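Local coordinates for pyruvate kinase (Pyrobaculum aerophilum, PDB 3QTG), which catalyses the last step of glycolysis, transferring phosphate from phosphoenolpyruvate to ADP to give pyruvate and ATP, at residues A[47-52]-A[79-84]; A[200-205]-A[225-230]; A[247-252]-A[283-288]. One frame throughout, in Å; residues are numbered along the deposited sequence.

Interaction 1: A[47-52]-A[79-84]; sequences INLAHA and VDLKGP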
ATOM      1  N   ILE A  47      42.498  11.760   9.068  1.00 44.20           N
ATOM      2  CA  ILE A  47      43.803  11.787   9.720  1.00 46.16           C
ATOM      3  C   ILE A  47      43.606  11.228  11.117  1.00 47.12           C
ATOM      4  O   ILE A  47      42.749  11.703  11.869  1.00 47.30           O
ATOM      5  CB  ILE A  47      44.448  13.220   9.717  1.00 47.09           C
ATOM      6  CG1 ILE A  47      44.755  13.665   8.273  1.00 46.54           C
ATOM      7  CG2 ILE A  47      45.726  13.251  10.558  1.00 47.28           C
ATOM      8  CD1 ILE A  47      44.800  15.168   8.073  1.00 48.44           C
ATOM      9  N   ASN A  48      44.353  10.172  11.422  1.00 48.41           N
ATOM     10  CA  ASN A  48      44.239   9.462  12.682  1.00 50.26           C
ATOM     11  C   ASN A  48      45.200  10.086  13.690  1.00 52.29           C
ATOM     12  O   ASN A  48      46.418  10.036  13.506  1.00 52.54           O
ATOM     13  CB  ASN A  48      44.573   7.989  12.447  1.00 50.30           C
ATOM     14  CG  ASN A  48      44.290   7.105  13.651  1.00 51.04           C
ATOM     15  OD1 ASN A  48      43.821   7.555  14.703  1.00 55.13           O
ATOM     16  ND2 ASN A  48      44.576   5.827  13.494  1.00 50.10           N
ATOM     17  N   LEU A  49      44.649  10.691  14.745  1.00 53.91           N
ATOM     18  CA  LEU A  49      45.461  11.409  15.726  1.00 55.58           C
ATOM     19  C   LEU A  49      46.158  10.469  16.738  1.00 56.96           C
ATOM     20  O   LEU A  49      46.850  10.935  17.652  1.00 57.17           O
ATOM     21  CB  LEU A  49      44.636  12.500  16.432  1.00 55.56           C
ATOM     22  CG  LEU A  49      44.011  13.619  15.578  1.00 55.14           C
ATOM     23  CD1 LEU A  49      43.252  14.601  16.445  1.00 53.77           C
ATOM     24  CD2 LEU A  49      45.046  14.345  14.722  1.00 53.08           C
ATOM     25  N   ALA A  50      45.942   9.162  16.576  1.00 57.83           N
ATOM     26  CA  ALA A  50      46.762   8.124  17.210  1.00 59.49           C
ATOM     27  C   ALA A  50      48.184   8.098  16.619  1.00 60.94           C
ATOM     28  O   ALA A  50      49.166   8.083  17.358  1.00 61.69           O
ATOM     29  CB  ALA A  50      46.101   6.759  17.040  1.00 58.82           C
ATOM     30  N   HIS A  51      48.286   8.103  15.291  1.00 62.27           N
ATOM     31  CA  HIS A  51      49.571   7.964  14.603  1.00 63.93           C
ATOM     32  C   HIS A  51      50.090   9.269  14.025  1.00 65.29           C
ATOM     33  O   HIS A  51      51.146   9.286  13.387  1.00 66.14           O
ATOM     34  CB  HIS A  51      49.480   6.948  13.461  1.00 63.75           C
ATOM     35  CG  HIS A  51      48.835   5.654  13.843  1.00 63.88           C
ATOM     36  ND1 HIS A  51      47.901   5.031  13.044  1.00 64.17           N
ATOM     37  CD2 HIS A  51      48.995   4.860  14.929  1.00 64.60           C
ATOM     38  CE1 HIS A  51      47.510   3.908  13.623  1.00 64.80           C
ATOM     39  NE2 HIS A  51      48.157   3.783  14.770  1.00 65.14           N
ATOM     40  N   ALA A  52      49.352  10.356  14.229  1.00 66.17           N
ATOM     41  CA  ALA A  52      49.693  11.617  13.581  1.00 67.32           C
ATOM     42  C   ALA A  52      50.288  12.627  14.539  1.00 68.35           C
ATOM     43  O   ALA A  52      49.697  12.951  15.575  1.00 68.60           O
ATOM     44  CB  ALA A  52      48.491  12.207  12.857  1.00 66.77           C
ATOM     45  N   VAL A  79      39.367  14.339  11.376  1.00 39.56           N
ATOM     46  CA  VAL A  79      40.406  13.903  12.299  1.00 40.51           C
ATOM     47  C   VAL A  79      39.776  12.881  13.231  1.00 40.81           C
ATOM     48  O   VAL A  79      38.690  13.095  13.748  1.00 39.92           O
ATOM     49  CB  VAL A  79      41.113  15.082  13.064  1.00 40.38           C
ATOM     50  CG1 VAL A  79      41.795  16.060  12.069  1.00 40.15           C
ATOM     51  CG2 VAL A  79      40.136  15.827  13.987  1.00 40.35           C
ATOM     52  N   ASP A  80      40.471  11.768  13.423  1.00 42.51           N
ATOM     53  CA  ASP A  80      39.973  10.685  14.253  1.00 44.16           C
ATOM     54  C   ASP A  80      40.716  10.636  15.595  1.00 45.03           C
ATOM     55  O   ASP A  80      41.929  10.431  15.646  1.00 45.74           O
ATOM     56  CB  ASP A  80      40.079   9.360  13.490  1.00 43.86           C
ATOM     57  CG  ASP A  80      39.181   8.285  14.064  1.00 47.34           C
ATOM     58  OD1 ASP A  80      38.854   8.378  15.274  1.00 50.60           O
ATOM     59  OD2 ASP A  80      38.782   7.347  13.313  1.00 49.34           O
ATOM     60  N   LEU A  81      39.981  10.834  16.682  1.00 46.25           N
ATOM     61  CA  LEU A  81      40.592  10.855  18.003  1.00 47.60           C
ATOM     62  C   LEU A  81      40.909   9.450  18.526  1.00 48.33           C
ATOM     63  O   LEU A  81      40.183   8.474  18.255  1.00 47.47           O
ATOM     64  CB  LEU A  81      39.719  11.612  19.009  1.00 47.79           C
ATOM     65  CG  LEU A  81      39.445  13.092  18.758  1.00 47.90           C
ATOM     66  CD1 LEU A  81      38.352  13.543  19.692  1.00 48.17           C
ATOM     67  CD2 LEU A  81      40.706  13.905  18.975  1.00 49.40           C
ATOM     68  N   LYS A  82      42.002   9.378  19.287  1.00 48.79           N
ATOM     69  CA  LYS A  82      42.498   8.122  19.842  1.00 49.50           C
ATOM     70  C   LYS A  82      41.494   7.502  20.817  1.00 48.20           C
ATOM     71  O   LYS A  82      41.236   6.305  20.764  1.00 48.16           O
ATOM     72  CB  LYS A  82      43.874   8.351  20.512  1.00 50.65           C
ATOM     73  CG  LYS A  82      44.640   7.075  20.900  1.00 53.70           C
ATOM     74  CD  LYS A  82      44.549   5.988  19.795  1.00 56.68           C
ATOM     75  CE  LYS A  82      45.426   4.745  20.083  1.00 56.24           C
ATOM     76  NZ  LYS A  82      45.544   3.838  18.876  1.00 57.04           N
ATOM     77  N   GLY A  83      40.924   8.312  21.699  1.00 47.40           N
ATOM     78  CA  GLY A  83      40.020   7.786  22.717  1.00 46.79           C
ATOM     79  C   GLY A  83      40.781   7.136  23.873  1.00 46.71           C
ATOM     80  O   GLY A  83      41.993   6.935  23.798  1.00 46.42           O
ATOM     81  N   PRO A  84      40.075   6.797  24.955  1.00 46.37           N
ATOM     82  CA  PRO A  84      40.840   6.217  26.063  1.00 46.49           C
ATOM     83  C   PRO A  84      41.266   4.774  25.759  1.00 46.30           C
ATOM     84  O   PRO A  84      40.746   4.130  24.849  1.00 45.93           O
ATOM     85  CB  PRO A  84      39.875   6.291  27.252  1.00 46.56           C
ATOM     86  CG  PRO A  84      38.484   6.326  26.635  1.00 47.04           C
ATOM     87  CD  PRO A  84      38.628   6.893  25.226  1.00 45.83           C
TER
HETATM   88  O   HOH W   1      41.426   6.733  16.277  1.00 61.65           O
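Asn-48 OD1 is engaged from two sources: it accepts a hydrogen bond from Ala-50 N at 3.3 Å, and it meets a water, 3.0 Å from OD1, that also lies within bonding distance of Leu-81 O. The bond to Ala-50 N makes an Asx turn where the second strand of the (beta/alpha)8 barrel leaves the sheet beside the third. With CG anti to the backbone N (chi1 -172°), the amide folds back along the departing chain, and Ala-50 N approaches OD1 from well above the carbonyl plane. Were this asparagine replaced by alanine, Ala-50 N and the water would probably lose their shared acceptor, and the turn would be less firmly fixed. The strands themselves run parallel and are joined by Asp-80 N to Ile-47 O, 2.8 Å, and Leu-49 N to Asp-80 O, 2.9 Å.

Side-chain oxygens suit this strand end, since by similarity Asn-48 and Asp-80 bind potassium and Asn-48 to His-51 bind ATP. The Asp-80 carboxylate has its main partners outside the pair, in salt bridges with Arg-46 and Lys-230.

Val-79 and Ile-47 point to the other face of the sheet, and just past the strand ends Leu-49 CD1 touches Val-79 CB at 4.0 Å and Leu-81 CD2 at 3.7 Å, the two leucines lying side by side; helix 54-71 is reached by Ile-47 and Leu-49. Beyond the strands Ala-50 is suitably small, its methyl crossed by the aliphatic part of Lys-82, bent at chi2 (42°); the 3.3 Å from Lys-82 CD to Ala-50 CB is unusually short and so doubtful.

Interaction 2: A[200-205]-A[225-230]; sequences VAISLA and SQVAVK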
ATOM      1  N   VAL A 200      35.240  15.702  13.438  1.00 37.77           N
ATOM      2  CA  VAL A 200      36.010  15.110  14.525  1.00 38.30           C
ATOM      3  C   VAL A 200      35.344  13.790  14.881  1.00 38.52           C
ATOM      4  O   VAL A 200      34.174  13.767  15.268  1.00 38.36           O
ATOM      5  CB  VAL A 200      36.004  16.022  15.794  1.00 38.94           C
ATOM      6  CG1 VAL A 200      36.460  15.259  17.045  1.00 37.97           C
ATOM      7  CG2 VAL A 200      36.843  17.256  15.571  1.00 38.26           C
ATOM      8  N   ALA A 201      36.083  12.698  14.753  1.00 38.70           N
ATOM      9  CA  ALA A 201      35.518  11.390  15.020  1.00 40.01           C
ATOM     10  C   ALA A 201      35.873  10.902  16.443  1.00 40.76           C
ATOM     11  O   ALA A 201      37.040  10.877  16.821  1.00 40.98           O
ATOM     12  CB  ALA A 201      35.941  10.397  13.938  1.00 39.39           C
ATOM     13  N   ILE A 202      34.844  10.574  17.225  1.00 42.18           N
ATOM     14  CA  ILE A 202      34.968  10.177  18.635  1.00 43.71           C
ATOM     15  C   ILE A 202      35.080   8.663  18.732  1.00 43.89           C
ATOM     16  O   ILE A 202      34.249   7.942  18.163  1.00 42.77           O
ATOM     17  CB  ILE A 202      33.708  10.540  19.446  1.00 43.84           C
ATOM     18  CG1 ILE A 202      33.432  12.024  19.406  1.00 46.18           C
ATOM     19  CG2 ILE A 202      33.848  10.107  20.918  1.00 46.99           C
ATOM     20  CD1 ILE A 202      32.144  12.363  20.117  1.00 46.77           C
ATOM     21  N   SER A 203      36.083   8.192  19.476  1.00 44.75           N
ATOM     22  CA  SER A 203      36.236   6.763  19.765  1.00 45.88           C
ATOM     23  C   SER A 203      35.624   6.359  21.099  1.00 46.56           C
ATOM     24  O   SER A 203      35.727   7.081  22.073  1.00 47.81           O
ATOM     25  CB  SER A 203      37.711   6.354  19.715  1.00 45.66           C
ATOM     26  OG  SER A 203      38.237   6.578  18.410  1.00 46.59           O
ATOM     27  N   LEU A 204      34.967   5.211  21.125  1.00 47.17           N
ATOM     28  CA  LEU A 204      34.561   4.542  22.372  1.00 48.85           C
ATOM     29  C   LEU A 204      33.534   5.280  23.224  1.00 50.43           C
ATOM     30  O   LEU A 204      33.456   5.046  24.434  1.00 51.40           O
ATOM     31  CB  LEU A 204      35.791   4.132  23.228  1.00 47.98           C
ATOM     32  CG  LEU A 204      36.827   3.188  22.595  1.00 47.48           C
ATOM     33  CD1 LEU A 204      38.067   2.974  23.509  1.00 45.91           C
ATOM     34  CD2 LEU A 204      36.204   1.841  22.205  1.00 45.43           C
ATOM     35  N   ALA A 205      32.747   6.158  22.601  1.00 51.43           N
ATOM     36  CA  ALA A 205      31.604   6.771  23.267  1.00 52.68           C
ATOM     37  C   ALA A 205      30.510   5.727  23.476  1.00 53.55           C
ATOM     38  O   ALA A 205      30.322   4.836  22.645  1.00 54.21           O
ATOM     39  CB  ALA A 205      31.086   7.939  22.441  1.00 52.94           C
ATOM     40  N   SER A 225      33.184  22.034  14.004  1.00 48.22           N
ATOM     41  CA  SER A 225      33.240  20.753  13.321  1.00 46.51           C
ATOM     42  C   SER A 225      32.017  19.889  13.609  1.00 45.54           C
ATOM     43  O   SER A 225      31.394  20.021  14.667  1.00 45.49           O
ATOM     44  CB  SER A 225      34.520  20.032  13.713  1.00 46.41           C
ATOM     45  OG  SER A 225      35.641  20.739  13.193  1.00 46.85           O
ATOM     46  N   GLN A 226      31.663  19.024  12.656  1.00 44.29           N
ATOM     47  CA  GLN A 226      30.613  18.022  12.867  1.00 42.65           C
ATOM     48  C   GLN A 226      31.220  16.930  13.725  1.00 42.21           C
ATOM     49  O   GLN A 226      32.394  16.606  13.561  1.00 41.94           O
ATOM     50  CB  GLN A 226      30.182  17.414  11.533  1.00 42.20           C
ATOM     51  CG  GLN A 226      29.550  18.402  10.568  1.00 42.00           C
ATOM     52  CD  GLN A 226      28.179  18.831  11.034  1.00 43.15           C
ATOM     53  OE1 GLN A 226      27.965  19.984  11.378  1.00 46.31           O
ATOM     54  NE2 GLN A 226      27.252  17.898  11.071  1.00 42.04           N
ATOM     55  N   VAL A 227      30.434  16.367  14.635  1.00 41.26           N
ATOM     56  CA  VAL A 227      30.911  15.279  15.480  1.00 41.34           C
ATOM     57  C   VAL A 227      30.453  13.917  14.939  1.00 40.31           C
ATOM     58  O   VAL A 227      29.258  13.622  14.868  1.00 39.48           O
ATOM     59  CB  VAL A 227      30.493  15.472  16.949  1.00 42.14           C
ATOM     60  CG1 VAL A 227      30.983  14.335  17.780  1.00 42.51           C
ATOM     61  CG2 VAL A 227      31.076  16.775  17.471  1.00 42.40           C
ATOM     62  N   ALA A 228      31.430  13.107  14.546  1.00 39.47           N
ATOM     63  CA  ALA A 228      31.169  11.774  14.018  1.00 38.85           C
ATOM     64  C   ALA A 228      31.382  10.765  15.136  1.00 38.64           C
ATOM     65  O   ALA A 228      32.417  10.788  15.823  1.00 39.69           O
ATOM     66  CB  ALA A 228      32.073  11.494  12.823  1.00 38.09           C
ATOM     67  N   VAL A 229      30.386   9.917  15.366  1.00 38.12           N
ATOM     68  CA  VAL A 229      30.419   8.969  16.472  1.00 37.37           C
ATOM     69  C   VAL A 229      30.624   7.552  15.959  1.00 37.77           C
ATOM     70  O   VAL A 229      29.787   7.009  15.248  1.00 36.56           O
ATOM     71  CB  VAL A 229      29.154   9.048  17.330  1.00 38.00           C
ATOM     72  CG1 VAL A 229      29.153   7.956  18.449  1.00 36.80           C
ATOM     73  CG2 VAL A 229      28.977  10.472  17.915  1.00 37.91           C
ATOM     74  N   LYS A 230      31.763   6.967  16.326  1.00 38.32           N
ATOM     75  CA  LYS A 230      32.081   5.592  15.957  1.00 38.54           C
ATOM     76  C   LYS A 230      31.361   4.616  16.854  1.00 38.56           C
ATOM     77  O   LYS A 230      31.313   4.800  18.065  1.00 38.67           O
ATOM     78  CB  LYS A 230      33.586   5.347  16.013  1.00 38.74           C
ATOM     79  CG  LYS A 230      34.358   6.368  15.206  1.00 41.04           C
ATOM     80  CD  LYS A 230      35.502   5.743  14.430  1.00 46.86           C
ATOM     81  CE  LYS A 230      36.620   5.292  15.346  1.00 50.29           C
ATOM     82  NZ  LYS A 230      37.295   6.464  15.945  1.00 53.70           N
TER
HETATM   83  O   HOH W   2      32.572   6.799  19.677  1.00 37.35           O
HETATM   84  O   HOH W   3      31.764   3.111  20.481  1.00 41.09           O
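At the active-site mouth of the barrel, where the fourth and fifth strands end, Lys-230 reaches across to Ser-203, and Lys-230 NZ donates a 2.6 Å hydrogen bond to Ser-203 OG. The lysine chain is bent at chi2, chi3 and chi4, which steers the amine across to the end of the neighbouring strand; a long, flexible residue suits that reach. Ser-203 OG is also bonded to Leu-81 O, and NZ is also paired with Asp-80, consistent with serine and aspartate fixing the place of a lysine that, by similarity, stabilises the transition state.

Preceding these residues, the two strands form one beta-alpha-beta unit with helix 208-220 and lie parallel, their axes 30° apart. Backbone bonds run from Val-200 N to Gln-226 O, Ala-228 N to Val-200 O, Ile-202 N to Ala-228 O (2.8 Å) and Lys-230 N to Ile-202 O (3.2 Å). Ala-201 and Ala-228 face the barrel interior, where their small methyls sit 4.2 Å apart, CB to CB. The other face carries branched residues against the helix: Ile-202 CD1 lies over Val-227 CG1, at 3.3 Å, too short to trust in detail. With CG1 beside its own backbone N (chi1 -59°), the isoleucine tip swings toward that valine. Past the strand end, Lys-230 O accepts from two waters; one accepts from Ala-205 N, 3.0 Å away, and the other donates to Ala-205 O.

Interaction 3: A[247-252]-A[283-288]; sequences SDYVVV and PIAVAT
The ring of Tyr-249 has Pro-283 over one face and Ala-285 at its edge. Pro-283 CB stands 3.6 Å from the Tyr-249 ring centroid and 20° off its normal, a CH-pi contact in which the rigid pyrrolidine offers a C-H to the aromatic cloud. Ala-285 CB comes up near the ring plane, 3.6 Å from Tyr-249 CE2, where a methyl is small enough to fit. CG of the tyrosine is roughly anti to the backbone N (chi1 -152°), which lays the ring across the neighbouring strand. Tyr-249 OH is hydrogen-bonded to Ser-318 OG and to Ile-414 O, and the ring of Tyr-199 meets this one at about 90°.

The sixth and seventh strands of the (beta/alpha)8 barrel run parallel, joined by Val-250 N to Pro-283 O, Ala-285 N to Val-250 O, Val-252 N to Ala-285 O and Ala-287 N to Val-252 O. Toward the interior, Val-251 CG1 rests on Ala-287 CB at 3.8 Å. On the other face Ile-284 CD1 touches both Val-250 CG1 and Val-252 CG2, each at 3.9 Å, and beta-branched residues suit this extended backbone. Thr-288, which by similarity binds substrate, donates from OG1 to Ala-287 O; OG1 is also hydrogen-bonded to Gly-255 N. Helix 266-279 packs outside on Val-250, Val-252 and Ile-284; strand 226-231 flanks the sixth strand, and strand 318-321 the seventh, with Trp-320 against Val-251 and Ala-287.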
ATOM      1  N   SER A 247      24.348  12.177  17.561  1.00 45.26           N
ATOM      2  CA  SER A 247      25.495  12.291  16.639  1.00 44.58           C
ATOM      3  C   SER A 247      25.253  13.308  15.510  1.00 43.52           C
ATOM      4  O   SER A 247      24.116  13.675  15.246  1.00 43.94           O
ATOM      5  CB  SER A 247      25.758  10.934  15.982  1.00 44.41           C
ATOM      6  OG  SER A 247      25.925   9.916  16.950  1.00 47.50           O
ATOM      7  N   ASP A 248      26.317  13.759  14.845  1.00 41.44           N
ATOM      8  CA  ASP A 248      26.150  14.483  13.590  1.00 39.68           C
ATOM      9  C   ASP A 248      26.352  13.512  12.426  1.00 38.42           C
ATOM     10  O   ASP A 248      25.885  13.758  11.333  1.00 37.55           O
ATOM     11  CB  ASP A 248      27.122  15.667  13.475  1.00 39.94           C
ATOM     12  CG  ASP A 248      26.959  16.670  14.620  1.00 41.14           C
ATOM     13  OD1 ASP A 248      25.854  16.755  15.196  1.00 41.17           O
ATOM     14  OD2 ASP A 248      27.936  17.361  14.955  1.00 43.33           O
ATOM     15  N   TYR A 249      27.057  12.413  12.692  1.00 37.06           N
ATOM     16  CA  TYR A 249      27.476  11.451  11.679  1.00 35.49           C
ATOM     17  C   TYR A 249      27.783  10.164  12.443  1.00 35.06           C
ATOM     18  O   TYR A 249      28.360  10.218  13.530  1.00 35.17           O
ATOM     19  CB  TYR A 249      28.736  11.957  10.986  1.00 35.13           C
ATOM     20  CG  TYR A 249      28.926  11.493   9.557  1.00 35.13           C
ATOM     21  CD1 TYR A 249      28.832  12.407   8.496  1.00 35.43           C
ATOM     22  CD2 TYR A 249      29.209  10.153   9.250  1.00 33.59           C
ATOM     23  CE1 TYR A 249      28.992  12.003   7.168  1.00 34.55           C
ATOM     24  CE2 TYR A 249      29.383   9.743   7.904  1.00 32.67           C
ATOM     25  CZ  TYR A 249      29.269  10.678   6.885  1.00 34.07           C
ATOM     26  OH  TYR A 249      29.445  10.312   5.574  1.00 36.10           O
ATOM     27  N   VAL A 250      27.378   9.022  11.893  1.00 34.03           N
ATOM     28  CA  VAL A 250      27.589   7.733  12.534  1.00 33.33           C
ATOM     29  C   VAL A 250      28.584   6.951  11.695  1.00 33.42           C
ATOM     30  O   VAL A 250      28.582   7.072  10.470  1.00 33.88           O
ATOM     31  CB  VAL A 250      26.256   6.920  12.723  1.00 33.85           C
ATOM     32  CG1 VAL A 250      26.525   5.563  13.415  1.00 31.38           C
ATOM     33  CG2 VAL A 250      25.215   7.737  13.524  1.00 32.85           C
ATOM     34  N   VAL A 251      29.455   6.191  12.366  1.00 33.42           N
ATOM     35  CA  VAL A 251      30.503   5.379  11.726  1.00 33.23           C
ATOM     36  C   VAL A 251      30.486   3.943  12.271  1.00 33.50           C
ATOM     37  O   VAL A 251      30.591   3.738  13.484  1.00 34.30           O
ATOM     38  CB  VAL A 251      31.901   6.009  11.945  1.00 33.47           C
ATOM     39  CG1 VAL A 251      32.967   5.325  11.080  1.00 34.05           C
ATOM     40  CG2 VAL A 251      31.873   7.500  11.635  1.00 32.78           C
ATOM     41  N   VAL A 252      30.302   2.961  11.385  1.00 32.55           N
ATOM     42  CA  VAL A 252      30.494   1.551  11.724  1.00 32.49           C
ATOM     43  C   VAL A 252      32.007   1.242  11.630  1.00 33.09           C
ATOM     44  O   VAL A 252      32.589   1.200  10.539  1.00 32.56           O
ATOM     45  CB  VAL A 252      29.678   0.586  10.789  1.00 32.22           C
ATOM     46  CG1 VAL A 252      29.894  -0.899  11.169  1.00 31.38           C
ATOM     47  CG2 VAL A 252      28.206   0.923  10.803  1.00 29.78           C
ATOM     48  N   PRO A 283      23.726  10.964   8.698  1.00 32.68           N
ATOM     49  CA  PRO A 283      24.638  10.382   7.728  1.00 32.61           C
ATOM     50  C   PRO A 283      25.418   9.200   8.360  1.00 32.75           C
ATOM     51  O   PRO A 283      25.708   9.222   9.567  1.00 32.82           O
ATOM     52  CB  PRO A 283      25.589  11.543   7.389  1.00 32.48           C
ATOM     53  CG  PRO A 283      24.856  12.784   7.795  1.00 32.69           C
ATOM     54  CD  PRO A 283      24.036  12.380   8.980  1.00 32.95           C
ATOM     55  N   ILE A 284      25.716   8.179   7.555  1.00 32.27           N
ATOM     56  CA  ILE A 284      26.279   6.916   8.039  1.00 31.69           C
ATOM     57  C   ILE A 284      27.499   6.504   7.185  1.00 32.29           C
ATOM     58  O   ILE A 284      27.466   6.548   5.952  1.00 32.13           O
ATOM     59  CB  ILE A 284      25.189   5.786   8.091  1.00 32.04           C
ATOM     60  CG1 ILE A 284      25.786   4.393   8.350  1.00 30.23           C
ATOM     61  CG2 ILE A 284      24.280   5.796   6.838  1.00 32.49           C
ATOM     62  CD1 ILE A 284      26.032   4.073   9.827  1.00 27.31           C
ATOM     63  N   ALA A 285      28.575   6.122   7.859  1.00 32.17           N
ATOM     64  CA  ALA A 285      29.761   5.591   7.195  1.00 32.47           C
ATOM     65  C   ALA A 285      30.051   4.160   7.635  1.00 32.59           C
ATOM     66  O   ALA A 285      29.668   3.730   8.725  1.00 32.08           O
ATOM     67  CB  ALA A 285      30.981   6.493   7.486  1.00 32.05           C
ATOM     68  N   VAL A 286      30.692   3.410   6.750  1.00 33.99           N
ATOM     69  CA  VAL A 286      31.303   2.142   7.127  1.00 34.68           C
ATOM     70  C   VAL A 286      32.816   2.280   6.911  1.00 35.97           C
ATOM     71  O   VAL A 286      33.261   2.687   5.838  1.00 36.46           O
ATOM     72  CB  VAL A 286      30.691   0.935   6.382  1.00 34.89           C
ATOM     73  CG1 VAL A 286      31.455  -0.341   6.701  1.00 33.00           C
ATOM     74  CG2 VAL A 286      29.195   0.740   6.782  1.00 34.74           C
ATOM     75  N   ALA A 287      33.578   1.978   7.962  1.00 36.66           N
ATOM     76  CA  ALA A 287      35.032   2.167   8.017  1.00 37.76           C
ATOM     77  C   ALA A 287      35.770   0.857   8.316  1.00 38.46           C
ATOM     78  O   ALA A 287      35.279   0.038   9.097  1.00 38.33           O
ATOM     79  CB  ALA A 287      35.375   3.202   9.110  1.00 36.54           C
ATOM     80  N   THR A 288      36.962   0.711   7.721  1.00 40.15           N
ATOM     81  CA  THR A 288      37.954  -0.354   8.001  1.00 41.09           C
ATOM     82  C   THR A 288      37.552  -1.683   7.372  1.00 42.29           C
ATOM     83  O   THR A 288      36.352  -1.991   7.284  1.00 42.32           O
ATOM     84  CB  THR A 288      38.239  -0.567   9.525  1.00 41.06           C
ATOM     85  OG1 THR A 288      37.196  -1.352  10.110  1.00 43.91           O
ATOM     86  CG2 THR A 288      38.360   0.734  10.277  1.00 40.92           C
TER

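In the fold
The three contacts pair consecutive strands of one closed eight-stranded barrel: second with third in interaction 1, fourth with fifth in interaction 2, sixth with seventh in interaction 3. Interactions 1 and 2 meet directly, Asp-80 OD1 lying 2.6 Å from Lys-230 NZ in a salt bridge and Leu-81 O 2.7 Å from Ser-203 OG. Interactions 2 and 3 are joined earlier along the strands, Val-229 N lying 2.8 Å from Tyr-249 O. Interactions 1 and 3 do not touch; their centres are about 16 Å apart. All three send residues to the carboxyl ends of the strands, where by similarity Asn-48 and Asp-80 bind potassium, Asn-48 also ATP, Lys-230 stabilises the transition state and Thr-288 binds substrate.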